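Local coordinates for protein putative hydrolase (Agrobacterium vitis, PDB 3LLC) that probably hydrolyses acyl esters or thioesters, removing fatty acyl groups from proteins, as an alpha/beta hydrolase related to the thioesterase ABHD10, at residues P208-Y222 / D236-L249. Residues are numbered along the deposited sequence; the frame is centred on the assembly and turned at random.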
# COMPACT_ATOMS: atom_id res chain seq x y z
N PRO A 208 10.19 3.91 -12.91
CA PRO A 208 10.68 2.54 -12.56
C PRO A 208 9.87 1.88 -11.46
O PRO A 208 9.40 2.56 -10.54
CB PRO A 208 12.13 2.76 -12.14
CG PRO A 208 12.49 4.17 -12.57
CD PRO A 208 11.22 4.95 -12.68
N VAL A 209 9.74 0.55 -11.56
CA VAL A 209 9.02 -0.26 -10.58
C VAL A 209 9.95 -1.43 -10.19
O VAL A 209 10.51 -2.08 -11.07
CB VAL A 209 7.70 -0.82 -11.17
CG1 VAL A 209 6.94 -1.66 -10.11
CG2 VAL A 209 6.74 0.32 -11.65
N HIS A 210 10.11 -1.67 -8.88
CA HIS A 210 10.84 -2.83 -8.37
C HIS A 210 9.91 -3.55 -7.42
O HIS A 210 9.50 -2.96 -6.39
CB HIS A 210 12.08 -2.39 -7.61
CG HIS A 210 13.05 -3.50 -7.30
ND1 HIS A 210 14.37 -3.27 -7.01
CD2 HIS A 210 12.88 -4.85 -7.25
CE1 HIS A 210 14.98 -4.42 -6.78
NE2 HIS A 210 14.10 -5.40 -6.93
N ILE A 211 9.61 -4.80 -7.74
CA ILE A 211 8.78 -5.69 -6.87
C ILE A 211 9.71 -6.70 -6.14
O ILE A 211 10.61 -7.27 -6.76
CB ILE A 211 7.75 -6.50 -7.70
CG1 ILE A 211 6.83 -5.57 -8.53
CG2 ILE A 211 6.89 -7.46 -6.79
CD1 ILE A 211 6.27 -6.24 -9.83
N LEU A 212 9.47 -6.88 -4.83
CA LEU A 212 10.16 -7.86 -3.98
C LEU A 212 9.07 -8.85 -3.51
O LEU A 212 8.02 -8.41 -2.99
CB LEU A 212 10.82 -7.20 -2.78
CG LEU A 212 12.03 -6.28 -3.05
CD1 LEU A 212 12.16 -5.18 -2.00
CD2 LEU A 212 13.32 -7.09 -3.06
N GLN A 213 9.30 -10.15 -3.72
CA GLN A 213 8.26 -11.17 -3.50
C GLN A 213 8.89 -12.49 -3.04
O GLN A 213 9.86 -13.03 -3.65
CB GLN A 213 7.47 -11.38 -4.80
CG GLN A 213 6.48 -12.54 -4.80
CD GLN A 213 5.23 -12.25 -3.97
OE1 GLN A 213 4.58 -11.20 -4.11
NE2 GLN A 213 4.87 -13.22 -3.12
N GLY A 214 8.34 -13.04 -1.96
CA GLY A 214 8.78 -14.34 -1.47
C GLY A 214 8.09 -15.50 -2.18
O GLY A 214 6.90 -15.40 -2.53
N MSE A 215 8.80 -16.60 -2.37
CA MSE A 215 8.21 -17.79 -3.00
C MSE A 215 7.63 -18.78 -1.95
O MSE A 215 7.11 -19.81 -2.30
CB MSE A 215 9.20 -18.47 -3.95
CG MSE A 215 9.78 -17.53 -5.04
SE MSE A 215 11.01 -18.38 -6.20
CE MSE A 215 9.81 -19.41 -7.29
N ALA A 216 7.82 -18.47 -0.67
CA ALA A 216 7.16 -19.24 0.42
C ALA A 216 6.06 -18.40 1.11
O ALA A 216 5.80 -18.52 2.31
CB ALA A 216 8.23 -19.71 1.44
N ASP A 217 5.43 -17.53 0.34
CA ASP A 217 4.36 -16.61 0.81
C ASP A 217 3.02 -17.35 0.71
O ASP A 217 2.58 -17.69 -0.40
CB ASP A 217 4.41 -15.34 -0.07
CG ASP A 217 3.43 -14.26 0.38
OD1 ASP A 217 2.37 -14.62 0.97
OD2 ASP A 217 3.67 -13.06 0.09
N PRO A 218 2.39 -17.71 1.88
CA PRO A 218 1.12 -18.43 1.83
C PRO A 218 -0.13 -17.54 1.61
O PRO A 218 -1.20 -18.10 1.47
CB PRO A 218 1.06 -19.11 3.23
CG PRO A 218 1.69 -18.07 4.11
CD PRO A 218 2.75 -17.35 3.26
N ASP A 219 0.03 -16.22 1.56
CA ASP A 219 -1.09 -15.27 1.44
C ASP A 219 -1.21 -14.68 0.03
O ASP A 219 -2.28 -14.71 -0.56
CB ASP A 219 -0.91 -14.13 2.42
CG ASP A 219 -0.84 -14.61 3.88
OD1 ASP A 219 -1.47 -15.63 4.21
OD2 ASP A 219 -0.12 -13.99 4.67
N VAL A 220 -0.10 -14.15 -0.49
CA VAL A 220 0.00 -13.71 -1.89
C VAL A 220 0.97 -14.66 -2.66
O VAL A 220 2.16 -14.59 -2.46
CB VAL A 220 0.50 -12.24 -1.98
CG1 VAL A 220 0.69 -11.81 -3.47
CG2 VAL A 220 -0.49 -11.29 -1.28
N PRO A 221 0.45 -15.59 -3.48
CA PRO A 221 1.31 -16.54 -4.21
C PRO A 221 2.29 -15.78 -5.09
O PRO A 221 1.90 -14.76 -5.65
CB PRO A 221 0.34 -17.34 -5.09
CG PRO A 221 -1.03 -16.90 -4.74
CD PRO A 221 -0.97 -15.73 -3.84
N TYR A 222 3.53 -16.26 -5.21
CA TYR A 222 4.52 -15.53 -6.01
C TYR A 222 4.06 -15.39 -7.48
O TYR A 222 4.46 -14.44 -8.16
CB TYR A 222 5.91 -16.18 -5.92
CG TYR A 222 6.06 -17.45 -6.71
CD1 TYR A 222 6.44 -17.42 -8.06
CD2 TYR A 222 5.82 -18.70 -6.12
CE1 TYR A 222 6.54 -18.58 -8.79
CE2 TYR A 222 5.93 -19.87 -6.86
CZ TYR A 222 6.30 -19.79 -8.20
OH TYR A 222 6.41 -20.94 -8.94
N ASP A 236 11.76 -0.73 -17.67
CA ASP A 236 12.00 -0.23 -16.32
C ASP A 236 11.22 -0.94 -15.23
O ASP A 236 10.74 -0.28 -14.30
CB ASP A 236 11.63 1.27 -16.29
CG ASP A 236 12.78 2.16 -15.84
OD1 ASP A 236 13.71 1.66 -15.15
OD2 ASP A 236 12.73 3.37 -16.17
N VAL A 237 11.07 -2.26 -15.34
CA VAL A 237 10.40 -3.08 -14.29
C VAL A 237 11.37 -4.20 -13.90
O VAL A 237 11.95 -4.86 -14.78
CB VAL A 237 9.04 -3.65 -14.79
CG1 VAL A 237 8.44 -4.60 -13.76
CG2 VAL A 237 8.05 -2.51 -15.09
N VAL A 238 11.54 -4.41 -12.58
CA VAL A 238 12.42 -5.46 -12.06
C VAL A 238 11.62 -6.24 -11.02
O VAL A 238 10.88 -5.64 -10.21
CB VAL A 238 13.69 -4.89 -11.45
CG1 VAL A 238 14.53 -5.99 -10.76
CG2 VAL A 238 14.56 -4.20 -12.55
N LEU A 239 11.73 -7.58 -11.06
CA LEU A 239 11.05 -8.45 -10.05
C LEU A 239 12.13 -9.31 -9.35
O LEU A 239 12.86 -10.04 -10.01
CB LEU A 239 9.98 -9.33 -10.74
CG LEU A 239 9.42 -10.52 -9.89
CD1 LEU A 239 8.75 -10.02 -8.59
CD2 LEU A 239 8.54 -11.42 -10.70
N THR A 240 12.26 -9.17 -8.03
CA THR A 240 13.21 -9.93 -7.26
C THR A 240 12.38 -10.99 -6.50
O THR A 240 11.58 -10.63 -5.60
CB THR A 240 13.98 -9.04 -6.28
OG1 THR A 240 14.74 -8.04 -7.00
CG2 THR A 240 15.01 -9.93 -5.41
N LEU A 241 12.61 -12.26 -6.83
CA LEU A 241 11.95 -13.42 -6.20
C LEU A 241 12.94 -14.05 -5.18
O LEU A 241 14.08 -14.38 -5.51
CB LEU A 241 11.54 -14.45 -7.23
CG LEU A 241 10.31 -14.12 -8.10
CD1 LEU A 241 10.26 -15.01 -9.40
CD2 LEU A 241 8.96 -14.17 -7.32
N VAL A 242 12.49 -14.15 -3.94
CA VAL A 242 13.33 -14.65 -2.85
C VAL A 242 12.74 -16.05 -2.48
O VAL A 242 11.63 -16.11 -1.94
CB VAL A 242 13.26 -13.67 -1.66
CG1 VAL A 242 14.16 -14.19 -0.50
CG2 VAL A 242 13.69 -12.23 -2.09
N ARG A 243 13.49 -17.11 -2.74
CA ARG A 243 12.97 -18.48 -2.67
C ARG A 243 12.31 -18.80 -1.30
O ARG A 243 11.21 -19.35 -1.27
CB ARG A 243 14.03 -19.50 -2.95
CG ARG A 243 13.63 -20.97 -2.77
CD ARG A 243 12.50 -21.38 -3.64
NE ARG A 243 12.11 -22.78 -3.38
CZ ARG A 243 11.16 -23.17 -2.53
NH1 ARG A 243 10.44 -22.27 -1.80
NH2 ARG A 243 10.91 -24.46 -2.40
N ASP A 244 12.99 -18.44 -0.21
CA ASP A 244 12.51 -18.77 1.16
C ASP A 244 11.79 -17.63 1.87
O ASP A 244 11.48 -17.73 3.06
CB ASP A 244 13.64 -19.36 2.03
CG ASP A 244 14.79 -18.37 2.32
OD1 ASP A 244 14.67 -17.17 2.02
OD2 ASP A 244 15.85 -18.82 2.83
N GLY A 245 11.47 -16.55 1.17
CA GLY A 245 10.77 -15.43 1.76
C GLY A 245 9.28 -15.68 2.02
O GLY A 245 8.62 -16.36 1.22
N ASP A 246 8.76 -15.18 3.15
CA ASP A 246 7.35 -15.34 3.49
C ASP A 246 6.60 -14.07 3.23
O ASP A 246 7.14 -13.18 2.55
CB ASP A 246 7.19 -15.88 4.93
CG ASP A 246 7.63 -14.90 6.00
OD1 ASP A 246 7.76 -13.70 5.78
OD2 ASP A 246 7.83 -15.36 7.13
N HIS A 247 5.36 -13.94 3.71
CA HIS A 247 4.56 -12.76 3.37
C HIS A 247 5.11 -11.46 4.01
O HIS A 247 4.96 -10.39 3.45
CB HIS A 247 3.06 -12.91 3.74
CG HIS A 247 2.22 -11.79 3.21
ND1 HIS A 247 2.18 -11.47 1.87
CD2 HIS A 247 1.42 -10.89 3.84
CE1 HIS A 247 1.38 -10.41 1.70
NE2 HIS A 247 0.89 -10.06 2.88
N ARG A 248 5.71 -11.56 5.19
CA ARG A 248 6.14 -10.35 5.92
C ARG A 248 7.45 -9.73 5.38
O ARG A 248 7.64 -8.50 5.48
CB ARG A 248 6.30 -10.67 7.41
CG ARG A 248 4.95 -10.83 8.16
CD ARG A 248 5.16 -11.36 9.61
N LEU A 249 8.33 -10.58 4.82
CA LEU A 249 9.63 -10.13 4.26
C LEU A 249 10.29 -9.10 5.18
O LEU A 249 10.58 -7.98 4.76
CB LEU A 249 9.42 -9.53 2.85
CG LEU A 249 9.09 -10.47 1.71
CD1 LEU A 249 8.98 -9.71 0.35
CD2 LEU A 249 10.06 -11.66 1.57
O HOH W 1 6.40 -12.29 -0.03
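The histidine and acid loops of what is probably a Ser-His-Asp catalytic triad meet where two parallel strands end: His247 ND1 donates to Asp217 OD2 over 2.8 Å, almost straight at 168°. OD2 sits in the plane of the imidazole and is met on its syn side, somewhat out of the carboxylate plane, the two planes being 57° apart. With CG anti to the backbone N (chi1 -176°), Asp217 reaches across to the ring, and its other oxygen is fixed by its own loop: OD1 accepts from Asp219 N, an Asx turn, and from Val220 N, which extends it to an Asx motif. OD2 also accepts a hydrogen bond from a water that accepts from Gly214 N and donates also to Asp246 O, tying the two segments together. Asp219 CB covers one face of the imidazole, 4.1 Å from the ring centroid in a CH-pi contact, while Val220 CG2 lies 3.6 Å from His247 CE1. At its other nitrogen, NE2, the ring is hydrogen-bonded to Ser114 OG, on the likely nucleophile elbow.

Behind the loops, strands 209-214 and 237-242 run nearly parallel, laced by alternating backbone bonds from Val209 N to Asp236 O through Met215 N to Val242 O. Val242 O is gripped from opposite faces of its plane, by Met215 N and by Gly245 N of a type I turn. His210 NE2 and Thr240 OG1 are hydrogen-bonded at 2.7 Å, either able to donate, and Val238 CG1 lies over one face of the His210 ring in a CH-pi contact. On the other side of the sheet Ile211 CG2 meets Leu239 CD1 at 3.6 Å, beneath helix 222-230. Strand, helix and edge strand thus form the beta-alpha-beta unit whose strands are each followed by a loop, one bearing the probable acid and the other the probable histidine, as in the alpha/beta-hydrolase fold.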